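Local structure of 1-deoxy-D-xylulose 5-phosphate reductoisomerase (Moraxella catarrhalis, 4ZQG) at residues Ala118-Lys129 against Ala143-Asp154; Gly334-Ile345 against Met394-Thr403. The protein catalyses the NAD(P)H-dependent, divalent-metal-assisted rearrangement and reduction of 1-deoxy-D-xylulose 5-phosphate to 2-C-methyl-D-erythritol 4-phosphate, the step of isoprenoid synthesis that fosmidomycin blocks. All coordinates share one frame; numbering follows the deposited sequence.

Interaction 1: Ala118-Lys129 against Ala143-Asp154; sequences AGAGKRILLANK and AKKHGATILPID. With MG (magnesium ion), chain D; NAD (nicotinamide-adenine-dinucleotide), chain C; FOM (3-[formyl(hydroxy)amino]propylphosphonic acid), chain E.
I124 O receives two groups from the neighbouring strand: L151 N donates to it (2.9 Å, N-H...O 172°), and the CA-H of I150 adds a weaker contact. L151 O repeats the pattern, accepting from L126 N (2.9 Å) and touching L125 CA (3.3 Å). These bonds zip strand 149-152 in parallel onto strand 123-126, at the outer end of the Rossmann-type sheet, with helix 130-146 as the beta-alpha-beta crossover. L126 and I150 pack on that helix, on the face they share with I124; on the other, L125 packs against helix 281-289. At the strand starts, G121 closes a Schellman motif, and G119 O lies 3.3 Å above one face of the H146 ring, toward its rim, the ring's CG being anti to the carbonyl carbon (chi1 -73°). At the strand ends, I153 CD1 reaches back to L125 CB (3.5 Å) and its CG2 to A127 CB (3.8 Å), which meets the ribose O4D of NAD (3.1 Å). D154 OD1 binds magnesium at 2.1 Å beside fosmidomycin O1 and O2, with E156 and E235 completing the protein ligands. K129 NZ is hydrogen-bonded to N231 and E235; its salt bridge to D154 OD2 is less certain, that oxygen sitting too close to the lysine chain.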
loop_
_atom_site.group_PDB
_atom_site.type_symbol
_atom_site.label_atom_id
_atom_site.label_comp_id
_atom_site.label_asym_id
_atom_site.label_seq_id
_atom_site.Cartn_x
_atom_site.Cartn_y
_atom_site.Cartn_z
ATOM N N ALA A 118 -9.562 27.448 4.599
ATOM C CA ALA A 118 -8.565 27.534 3.536
ATOM C C ALA A 118 -8.055 28.971 3.409
ATOM O O ALA A 118 -6.845 29.192 3.274
ATOM C CB ALA A 118 -9.114 27.014 2.224
ATOM N N GLY A 119 -8.958 29.943 3.537
ATOM C CA GLY A 119 -8.595 31.360 3.439
ATOM C C GLY A 119 -7.624 31.814 4.514
ATOM O O GLY A 119 -6.884 32.780 4.319
ATOM N N ALA A 120 -7.658 31.120 5.656
ATOM C CA ALA A 120 -6.896 31.477 6.848
ATOM C C ALA A 120 -5.613 30.696 6.917
ATOM O O ALA A 120 -4.803 30.883 7.830
ATOM C CB ALA A 120 -7.722 31.180 8.081
ATOM N N GLY A 121 -5.468 29.768 5.994
ATOM C CA GLY A 121 -4.258 29.031 5.855
ATOM C C GLY A 121 -4.148 27.964 6.901
ATOM O O GLY A 121 -3.093 27.797 7.466
ATOM N N LYS A 122 -5.206 27.218 7.158
ATOM C CA LYS A 122 -5.134 26.282 8.262
ATOM C C LYS A 122 -4.750 24.908 7.766
ATOM O O LYS A 122 -4.790 24.633 6.581
ATOM C CB LYS A 122 -6.472 26.175 9.017
ATOM C CG LYS A 122 -7.001 27.440 9.660
ATOM C CD LYS A 122 -6.149 27.858 10.820
ATOM C CE LYS A 122 -6.632 29.199 11.322
ATOM N NZ LYS A 122 -5.559 29.875 12.107
ATOM N N ARG A 123 -4.395 24.038 8.697
ATOM C CA ARG A 123 -4.352 22.629 8.421
ATOM C C ARG A 123 -5.759 22.137 8.518
ATOM O O ARG A 123 -6.382 22.324 9.538
ATOM C CB ARG A 123 -3.463 21.940 9.433
ATOM C CG ARG A 123 -3.402 20.438 9.311
ATOM C CD ARG A 123 -2.121 19.990 9.995
ATOM N NE ARG A 123 -2.233 18.618 10.447
ATOM C CZ ARG A 123 -1.257 17.719 10.385
ATOM N NH1 ARG A 123 -0.059 18.036 9.882
ATOM N NH2 ARG A 123 -1.488 16.476 10.809
ATOM N N ILE A 124 -6.280 21.553 7.452
ATOM C CA ILE A 124 -7.673 21.158 7.391
ATOM C C ILE A 124 -7.772 19.650 7.202
ATOM O O ILE A 124 -7.228 19.124 6.251
ATOM C CB ILE A 124 -8.364 21.807 6.175
ATOM C CG1 ILE A 124 -8.134 23.316 6.140
ATOM C CG2 ILE A 124 -9.835 21.450 6.121
ATOM C CD1 ILE A 124 -8.900 24.011 5.049
ATOM N N LEU A 125 -8.530 18.986 8.062
ATOM C CA LEU A 125 -8.785 17.583 7.970
ATOM C C LEU A 125 -10.194 17.401 7.441
ATOM O O LEU A 125 -11.172 17.630 8.148
ATOM C CB LEU A 125 -8.680 16.937 9.356
ATOM C CG LEU A 125 -7.304 16.580 9.905
ATOM C CD1 LEU A 125 -6.282 17.665 9.664
ATOM C CD2 LEU A 125 -7.368 16.300 11.383
ATOM N N LEU A 126 -10.307 16.926 6.205
ATOM C CA LEU A 126 -11.553 17.021 5.487
ATOM C C LEU A 126 -12.342 15.756 5.526
ATOM O O LEU A 126 -11.945 14.754 5.018
ATOM C CB LEU A 126 -11.272 17.422 4.053
ATOM C CG LEU A 126 -12.497 17.894 3.301
ATOM C CD1 LEU A 126 -13.004 19.185 3.873
ATOM C CD2 LEU A 126 -12.126 18.086 1.858
ATOM N N ALA A 127 -13.497 15.809 6.146
ATOM C CA ALA A 127 -14.411 14.688 6.107
ATOM C C ALA A 127 -15.455 15.087 5.122
ATOM O O ALA A 127 -15.811 14.364 4.205
ATOM C CB ALA A 127 -15.034 14.454 7.476
ATOM N N ASN A 128 -15.947 16.274 5.365
ATOM C CA ASN A 128 -16.977 16.932 4.587
ATOM C C ASN A 128 -16.658 17.019 3.085
ATOM O O ASN A 128 -16.049 17.998 2.603
ATOM C CB ASN A 128 -17.127 18.320 5.191
ATOM C CG ASN A 128 -18.059 19.166 4.440
ATOM O OD1 ASN A 128 -17.787 20.344 4.235
ATOM N ND2 ASN A 128 -19.180 18.592 4.018
ATOM N N LYS A 129 -17.115 16.008 2.367
ATOM C CA LYS A 129 -16.787 15.835 0.919
ATOM C C LYS A 129 -17.660 16.719 0.019
ATOM O O LYS A 129 -17.207 17.145 -1.045
ATOM C CB LYS A 129 -16.934 14.364 0.487
ATOM C CG LYS A 129 -18.375 13.852 0.614
ATOM C CD LYS A 129 -18.471 12.365 0.366
ATOM C CE LYS A 129 -17.625 11.583 1.335
ATOM N NZ LYS A 129 -18.088 10.165 1.365
ATOM N N ALA A 143 -6.921 27.504 -0.865
ATOM C CA ALA A 143 -5.901 26.820 -0.033
ATOM C C ALA A 143 -4.471 27.038 -0.521
ATOM O O ALA A 143 -3.596 27.437 0.265
ATOM C CB ALA A 143 -6.205 25.341 0.070
ATOM N N LYS A 144 -4.247 26.811 -1.821
ATOM C CA LYS A 144 -2.916 27.012 -2.398
ATOM C C LYS A 144 -2.431 28.431 -2.214
ATOM O O LYS A 144 -1.302 28.665 -1.774
ATOM C CB LYS A 144 -2.866 26.577 -3.869
ATOM C CG LYS A 144 -2.700 25.067 -4.021
ATOM C CD LYS A 144 -2.478 24.653 -5.453
ATOM C CE LYS A 144 -2.619 23.153 -5.610
ATOM N NZ LYS A 144 -1.630 22.435 -4.758
ATOM N N LYS A 145 -3.314 29.369 -2.519
ATOM C CA LYS A 145 -3.033 30.790 -2.368
ATOM C C LYS A 145 -2.646 31.161 -0.923
ATOM O O LYS A 145 -1.751 31.955 -0.718
ATOM C CB LYS A 145 -4.238 31.621 -2.877
ATOM C CG LYS A 145 -4.050 33.137 -2.840
ATOM C CD LYS A 145 -5.116 33.884 -3.630
ATOM C CE LYS A 145 -5.172 35.360 -3.230
ATOM N N HIS A 146 -3.277 30.575 0.087
ATOM C CA HIS A 146 -2.997 31.023 1.452
ATOM C C HIS A 146 -2.153 30.110 2.327
ATOM O O HIS A 146 -1.877 30.434 3.483
ATOM C CB HIS A 146 -4.294 31.360 2.129
ATOM C CG HIS A 146 -4.879 32.636 1.629
ATOM N ND1 HIS A 146 -5.793 32.683 0.596
ATOM C CD2 HIS A 146 -4.647 33.918 1.990
ATOM C CE1 HIS A 146 -6.123 33.940 0.363
ATOM N NE2 HIS A 146 -5.443 34.707 1.197
ATOM N N GLY A 147 -1.713 28.986 1.791
ATOM C CA GLY A 147 -0.846 28.112 2.555
ATOM C C GLY A 147 -1.600 27.148 3.439
ATOM O O GLY A 147 -1.064 26.659 4.417
ATOM N N ALA A 148 -2.839 26.861 3.090
ATOM C CA ALA A 148 -3.592 25.846 3.784
ATOM C C ALA A 148 -3.182 24.488 3.227
ATOM O O ALA A 148 -2.900 24.370 2.045
ATOM C CB ALA A 148 -5.102 26.083 3.635
ATOM N N THR A 149 -3.145 23.488 4.108
ATOM C CA THR A 149 -2.847 22.109 3.785
ATOM C C THR A 149 -4.121 21.384 3.991
ATOM O O THR A 149 -4.765 21.589 4.984
ATOM C CB THR A 149 -1.835 21.479 4.776
ATOM O OG1 THR A 149 -0.950 22.487 5.260
ATOM C CG2 THR A 149 -0.997 20.367 4.115
ATOM N N ILE A 150 -4.496 20.526 3.075
ATOM C CA ILE A 150 -5.684 19.733 3.209
ATOM C C ILE A 150 -5.272 18.295 3.300
ATOM O O ILE A 150 -4.565 17.824 2.426
ATOM C CB ILE A 150 -6.568 19.881 1.974
ATOM C CG1 ILE A 150 -6.951 21.350 1.811
ATOM C CG2 ILE A 150 -7.793 18.974 2.081
ATOM C CD1 ILE A 150 -8.013 21.580 0.774
ATOM N N LEU A 151 -5.723 17.605 4.349
ATOM C CA LEU A 151 -5.568 16.180 4.486
ATOM C C LEU A 151 -6.891 15.494 4.555
ATOM O O LEU A 151 -7.720 15.781 5.393
ATOM C CB LEU A 151 -4.815 15.838 5.749
ATOM C CG LEU A 151 -3.360 16.280 5.749
ATOM C CD1 LEU A 151 -3.232 17.742 6.154
ATOM C CD2 LEU A 151 -2.561 15.390 6.698
ATOM N N PRO A 152 -7.085 14.510 3.710
ATOM C CA PRO A 152 -8.372 13.854 3.714
ATOM C C PRO A 152 -8.524 12.808 4.808
ATOM O O PRO A 152 -7.586 12.023 5.110
ATOM C CB PRO A 152 -8.398 13.173 2.348
ATOM C CG PRO A 152 -6.976 12.835 2.103
ATOM C CD PRO A 152 -6.174 13.959 2.687
ATOM N N ILE A 153 -9.739 12.793 5.338
ATOM C CA ILE A 153 -10.177 11.951 6.419
ATOM C C ILE A 153 -11.034 10.872 5.842
ATOM O O ILE A 153 -11.137 9.789 6.403
ATOM C CB ILE A 153 -11.072 12.771 7.405
ATOM C CG1 ILE A 153 -10.225 13.399 8.494
ATOM C CG2 ILE A 153 -12.248 11.947 8.021
ATOM C CD1 ILE A 153 -11.057 14.313 9.414
ATOM N N ASP A 154 -11.731 11.191 4.761
ATOM C CA ASP A 154 -12.499 10.189 4.065
ATOM C C ASP A 154 -11.595 8.943 3.798
ATOM O O ASP A 154 -10.438 9.071 3.384
ATOM C CB ASP A 154 -13.092 10.777 2.774
ATOM C CG ASP A 154 -14.313 10.002 2.324
ATOM O OD1 ASP A 154 -14.480 8.915 2.878
ATOM O OD2 ASP A 154 -15.111 10.471 1.485
HETATM MG MG MG D . -15.573 7.317 2.042
HETATM P PA NAD C . -23.503 13.415 10.950
HETATM O O1A NAD C . -24.828 13.588 10.289
HETATM O O2A NAD C . -23.247 12.268 11.904
HETATM O O5B NAD C . -22.988 14.786 11.636
HETATM C C5B NAD C . -22.944 16.038 10.972
HETATM C C4B NAD C . -22.381 17.133 11.892
HETATM O O4B NAD C . -22.561 18.390 11.215
HETATM C C3B NAD C . -23.095 17.232 13.247
HETATM O O3B NAD C . -22.195 17.570 14.306
HETATM C C2B NAD C . -24.094 18.358 13.030
HETATM O O2B NAD C . -24.295 19.167 14.187
HETATM C C1B NAD C . -23.490 19.211 11.920
HETATM N N9A NAD C . -24.546 19.765 11.021
HETATM C C8A NAD C . -25.538 19.063 10.444
HETATM N N7A NAD C . -26.337 19.862 9.697
HETATM C C5A NAD C . -25.864 21.105 9.788
HETATM C C6A NAD C . -26.291 22.406 9.226
HETATM N N6A NAD C . -27.387 22.485 8.406
HETATM N N1A NAD C . -25.533 23.466 9.578
HETATM C C2A NAD C . -24.460 23.364 10.416
HETATM N N3A NAD C . -24.020 22.212 10.972
HETATM C C4A NAD C . -24.686 21.059 10.680
HETATM O O3 NAD C . -22.435 13.352 9.737
HETATM P PN NAD C . -21.197 12.345 9.507
HETATM O O1N NAD C . -21.825 11.034 9.086
HETATM O O2N NAD C . -20.234 12.518 10.658
HETATM O O5D NAD C . -20.599 13.076 8.207
HETATM C C5D NAD C . -19.756 14.225 8.309
HETATM C C4D NAD C . -19.041 14.473 6.979
HETATM O O4D NAD C . -17.932 13.588 6.797
HETATM C C3D NAD C . -19.983 14.234 5.812
HETATM O O3D NAD C . -19.650 15.182 4.804
HETATM C C2D NAD C . -19.703 12.811 5.386
HETATM O O2D NAD C . -20.074 12.591 4.018
HETATM C C1D NAD C . -18.205 12.697 5.695
HETATM N N1N NAD C . -17.801 11.320 6.016
HETATM C C2N NAD C . -18.319 10.668 7.087
HETATM C C3N NAD C . -17.954 9.336 7.372
HETATM C C7N NAD C . -18.486 8.585 8.566
HETATM O O7N NAD C . -17.934 7.563 8.932
HETATM N N7N NAD C . -19.545 9.044 9.231
HETATM C C4N NAD C . -17.046 8.705 6.537
HETATM C C5N NAD C . -16.531 9.404 5.474
HETATM C C6N NAD C . -16.914 10.709 5.214
HETATM O O2 FOM E . -17.443 6.614 2.791
HETATM N N1 FOM E . -17.106 5.657 3.725
HETATM C C1 FOM E . -15.971 5.654 4.296
HETATM O O1 FOM E . -15.129 6.492 4.018
HETATM C C2 FOM E . -18.122 4.631 3.939
HETATM C C3 FOM E . -18.163 4.030 2.533
HETATM C C4 FOM E . -19.297 3.057 2.366
HETATM P PA1 FOM E . -19.247 2.601 0.647
HETATM O OP1 FOM E . -17.877 1.818 0.419
HETATM O OP2 FOM E . -19.095 3.802 -0.176
HETATM O OP3 FOM E . -20.516 1.721 0.134
#

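Interaction 2: Gly334-Ile345 against Met394-Thr403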
loop_
_atom_site.group_PDB
_atom_site.type_symbol
_atom_site.label_atom_id
_atom_site.label_comp_id
_atom_site.label_asym_id
_atom_site.label_seq_id
_atom_site.Cartn_x
_atom_site.Cartn_y
_atom_site.Cartn_z
ATOM N N GLY A 334 -20.557 23.295 -12.054
ATOM C CA GLY A 334 -21.985 23.425 -12.149
ATOM C C GLY A 334 -22.741 22.122 -12.095
ATOM O O GLY A 334 -23.687 21.988 -11.358
ATOM N N ALA A 335 -22.351 21.134 -12.865
ATOM C CA ALA A 335 -23.105 19.876 -12.886
ATOM C C ALA A 335 -22.922 19.087 -11.622
ATOM O O ALA A 335 -23.739 18.242 -11.308
ATOM C CB ALA A 335 -22.689 19.023 -14.058
ATOM N N CYS A 336 -21.808 19.309 -10.949
ATOM C CA CYS A 336 -21.524 18.634 -9.682
ATOM C C CYS A 336 -22.381 19.150 -8.542
ATOM O O CYS A 336 -22.804 18.379 -7.676
ATOM C CB CYS A 336 -20.049 18.751 -9.340
ATOM S SG CYS A 336 -19.087 17.714 -10.459
ATOM N N ILE A 337 -22.653 20.452 -8.595
ATOM C CA ILE A 337 -23.595 21.117 -7.725
ATOM C C ILE A 337 -24.997 20.624 -8.022
ATOM O O ILE A 337 -25.689 20.127 -7.151
ATOM C CB ILE A 337 -23.475 22.626 -7.887
ATOM C CG1 ILE A 337 -22.148 23.049 -7.289
ATOM C CG2 ILE A 337 -24.660 23.343 -7.231
ATOM C CD1 ILE A 337 -21.740 24.446 -7.656
ATOM N N ALA A 338 -25.413 20.723 -9.266
ATOM C CA ALA A 338 -26.675 20.126 -9.639
ATOM C C ALA A 338 -26.708 18.743 -9.034
ATOM O O ALA A 338 -27.670 18.396 -8.404
ATOM C CB ALA A 338 -26.827 20.056 -11.154
ATOM N N LEU A 339 -25.635 17.974 -9.196
ATOM C CA LEU A 339 -25.609 16.583 -8.738
ATOM C C LEU A 339 -25.782 16.450 -7.232
ATOM O O LEU A 339 -26.643 15.717 -6.767
ATOM C CB LEU A 339 -24.296 15.886 -9.103
ATOM C CG LEU A 339 -24.161 14.424 -8.636
ATOM C CD1 LEU A 339 -24.596 13.451 -9.723
ATOM C CD2 LEU A 339 -22.743 14.124 -8.184
ATOM N N ASN A 340 -24.915 17.127 -6.500
ATOM C CA ASN A 340 -24.864 16.988 -5.070
ATOM C C ASN A 340 -26.126 17.490 -4.356
ATOM O O ASN A 340 -26.709 16.772 -3.531
ATOM C CB ASN A 340 -23.695 17.747 -4.499
ATOM C CG ASN A 340 -23.680 17.662 -3.004
ATOM O OD1 ASN A 340 -23.746 16.554 -2.449
ATOM N ND2 ASN A 340 -23.695 18.816 -2.334
ATOM N N THR A 341 -26.535 18.708 -4.716
ATOM C CA THR A 341 -27.772 19.290 -4.223
ATOM C C THR A 341 -29.010 18.518 -4.648
ATOM O O THR A 341 -29.840 18.210 -3.813
ATOM C CB THR A 341 -27.928 20.753 -4.643
ATOM O OG1 THR A 341 -26.793 21.490 -4.179
ATOM C CG2 THR A 341 -29.160 21.331 -4.041
ATOM N N ALA A 342 -29.179 18.190 -5.912
ATOM C CA ALA A 342 -30.360 17.417 -6.249
ATOM C C ALA A 342 -30.379 16.236 -5.283
ATOM O O ALA A 342 -31.372 16.006 -4.623
ATOM C CB ALA A 342 -30.347 16.957 -7.693
ATOM N N ASN A 343 -29.237 15.559 -5.126
ATOM C CA ASN A 343 -29.130 14.362 -4.295
ATOM C C ASN A 343 -29.425 14.659 -2.815
ATOM O O ASN A 343 -30.138 13.903 -2.172
ATOM C CB ASN A 343 -27.727 13.741 -4.473
ATOM C CG ASN A 343 -27.461 12.556 -3.559
ATOM O OD1 ASN A 343 -27.928 11.415 -3.811
ATOM N ND2 ASN A 343 -26.690 12.817 -2.487
ATOM N N GLU A 344 -28.865 15.750 -2.287
ATOM C CA GLU A 344 -29.187 16.247 -0.919
ATOM C C GLU A 344 -30.690 16.367 -0.694
ATOM O O GLU A 344 -31.139 16.100 0.409
ATOM C CB GLU A 344 -28.526 17.609 -0.620
ATOM C CG GLU A 344 -27.113 17.478 -0.049
ATOM C CD GLU A 344 -26.461 18.793 0.403
ATOM O OE1 GLU A 344 -27.163 19.708 0.869
ATOM O OE2 GLU A 344 -25.210 18.885 0.324
ATOM N N ILE A 345 -31.434 16.747 -1.747
ATOM C CA ILE A 345 -32.878 16.912 -1.695
ATOM C C ILE A 345 -33.578 15.578 -1.828
ATOM O O ILE A 345 -34.540 15.332 -1.127
ATOM C CB ILE A 345 -33.425 17.921 -2.768
ATOM C CG1 ILE A 345 -33.076 19.385 -2.418
ATOM C CG2 ILE A 345 -34.930 17.780 -2.969
ATOM C CD1 ILE A 345 -33.516 19.880 -1.042
ATOM N N MET A 394 -26.713 28.694 -7.098
ATOM C CA MET A 394 -27.062 27.508 -7.862
ATOM C C MET A 394 -27.565 26.447 -6.946
ATOM O O MET A 394 -28.486 25.706 -7.277
ATOM C CB MET A 394 -25.855 26.963 -8.617
ATOM C CG MET A 394 -26.145 25.625 -9.296
ATOM S SD MET A 394 -26.456 25.806 -11.033
ATOM C CE MET A 394 -26.359 24.114 -11.544
ATOM N N ASP A 395 -26.927 26.342 -5.794
ATOM C CA ASP A 395 -27.474 25.546 -4.725
ATOM C C ASP A 395 -28.965 25.867 -4.518
ATOM O O ASP A 395 -29.798 24.978 -4.675
ATOM C CB ASP A 395 -26.672 25.778 -3.449
ATOM C CG ASP A 395 -27.123 24.886 -2.310
ATOM O OD1 ASP A 395 -27.226 23.655 -2.529
ATOM O OD2 ASP A 395 -27.403 25.445 -1.218
ATOM N N LYS A 396 -29.300 27.129 -4.219
ATOM C CA LYS A 396 -30.727 27.515 -3.922
ATOM C C LYS A 396 -31.600 27.116 -5.097
ATOM O O LYS A 396 -32.685 26.565 -4.939
ATOM C CB LYS A 396 -30.912 29.023 -3.632
ATOM C CG LYS A 396 -30.513 29.502 -2.238
ATOM N N LYS A 397 -31.065 27.340 -6.285
ATOM C CA LYS A 397 -31.786 27.033 -7.494
ATOM C C LYS A 397 -32.060 25.543 -7.682
ATOM O O LYS A 397 -33.188 25.140 -7.957
ATOM C CB LYS A 397 -31.026 27.581 -8.683
ATOM C CG LYS A 397 -31.766 27.427 -9.998
ATOM C CD LYS A 397 -31.078 28.289 -11.029
ATOM C CE LYS A 397 -31.654 28.062 -12.407
ATOM N NZ LYS A 397 -31.016 28.980 -13.387
ATOM N N VAL A 398 -31.039 24.718 -7.542
ATOM C CA VAL A 398 -31.255 23.283 -7.658
ATOM C C VAL A 398 -32.187 22.797 -6.558
ATOM O O VAL A 398 -33.060 21.936 -6.800
ATOM C CB VAL A 398 -29.932 22.497 -7.593
ATOM C CG1 VAL A 398 -30.203 21.001 -7.637
ATOM C CG2 VAL A 398 -29.046 22.916 -8.764
ATOM N N ARG A 399 -32.029 23.374 -5.361
ATOM C CA ARG A 399 -32.972 23.064 -4.248
ATOM C C ARG A 399 -34.425 23.210 -4.695
ATOM O O ARG A 399 -35.186 22.253 -4.632
ATOM C CB ARG A 399 -32.651 23.861 -2.963
ATOM C CG ARG A 399 -31.730 23.084 -2.013
ATOM C CD ARG A 399 -31.119 23.899 -0.867
ATOM N NE ARG A 399 -29.712 23.545 -0.599
ATOM C CZ ARG A 399 -29.296 22.401 -0.054
ATOM N NH1 ARG A 399 -30.167 21.463 0.335
ATOM N NH2 ARG A 399 -27.982 22.190 0.075
ATOM N N LYS A 400 -34.763 24.377 -5.235
ATOM C CA LYS A 400 -36.118 24.645 -5.767
ATOM C C LYS A 400 -36.544 23.621 -6.828
ATOM O O LYS A 400 -37.616 23.033 -6.729
ATOM C CB LYS A 400 -36.182 26.059 -6.345
ATOM C CG LYS A 400 -37.437 26.376 -7.164
ATOM C CD LYS A 400 -37.136 27.125 -8.465
ATOM C CE LYS A 400 -36.609 28.529 -8.192
ATOM N NZ LYS A 400 -36.055 29.101 -9.443
ATOM N N ILE A 401 -35.682 23.385 -7.829
ATOM C CA ILE A 401 -36.077 22.618 -9.013
ATOM C C ILE A 401 -36.168 21.148 -8.704
ATOM O O ILE A 401 -37.083 20.457 -9.170
ATOM C CB ILE A 401 -35.120 22.870 -10.185
ATOM C CG1 ILE A 401 -35.239 24.311 -10.620
ATOM C CG2 ILE A 401 -35.468 21.981 -11.356
ATOM C CD1 ILE A 401 -34.405 24.675 -11.803
ATOM N N ALA A 402 -35.210 20.679 -7.916
ATOM C CA ALA A 402 -35.254 19.321 -7.432
ATOM C C ALA A 402 -36.521 19.093 -6.602
ATOM O O ALA A 402 -37.216 18.111 -6.804
ATOM C CB ALA A 402 -33.999 19.026 -6.610
ATOM N N THR A 403 -36.823 20.001 -5.673
ATOM C CA THR A 403 -38.090 19.917 -4.937
ATOM C C THR A 403 -39.258 19.810 -5.896
ATOM O O THR A 403 -40.135 18.979 -5.705
ATOM C CB THR A 403 -38.342 21.124 -4.036
ATOM O OG1 THR A 403 -37.266 21.283 -3.118
ATOM C CG2 THR A 403 -39.613 20.931 -3.238
#
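A338, A342, V398 and A402 form the tight side of this helix pair, their small side chains letting the axes approach to 8.6 Å at a crossing angle of -50°. V398 CG1 presses on the backbone of the facing helix, 3.5 Å from A342 N, and A402 CB rests against A342 CA. At one end M394, bent at chi2, brings CG to I337 CG2 (3.4 Å) and swings its methyl CE beside G334 O. Such a crossing suits ridges-into-grooves packing, here between two helices of the alpha-helical C-terminal domain; helix 359-368 lies against A342 and A402. Beyond T341 the contact turns polar and more open, with E344, I345 and R399 partly exposed and T403 exposed. T341 OG1 donates to the anti lone pair of D395 OD1 (2.8 Å). The methyl CG2 of T341, anti to the backbone N, sits 4.1 Å above the centre of the R399 guanidinium. In that group's plane lie two salt bridges, NH2 to E344 OE1 (2.7 Å, N-H...O 168°) and, within its own helix, NE to D395 OD2 (3.1 Å); this network and the methyl probably fix its rotation. I345 CD1 crosses the R399 chain at a slant, 3.8 Å from CG.

Interaction 1 comes first along the chain and closes before interaction 2 opens; their centres lie 24 Å apart and their nearest atoms about 7 Å, without touching. The first belongs to the parallel nucleotide-binding sheet, the second to the helical C-terminal domain. Helix 130-146, the crossover of interaction 1, bridges them: I150 packs on its V139 and I140, N340 and T341 on its M134. Helix 230-243 also touches both, through L126, I150 and P152 on one side and C336, L339 and N343 on the other. Interaction 1 thus supplies cofactor and metal contacts, while interaction 2 probably packs the helices beside the active site, the side chain of E344 being about 8 Å from NAD.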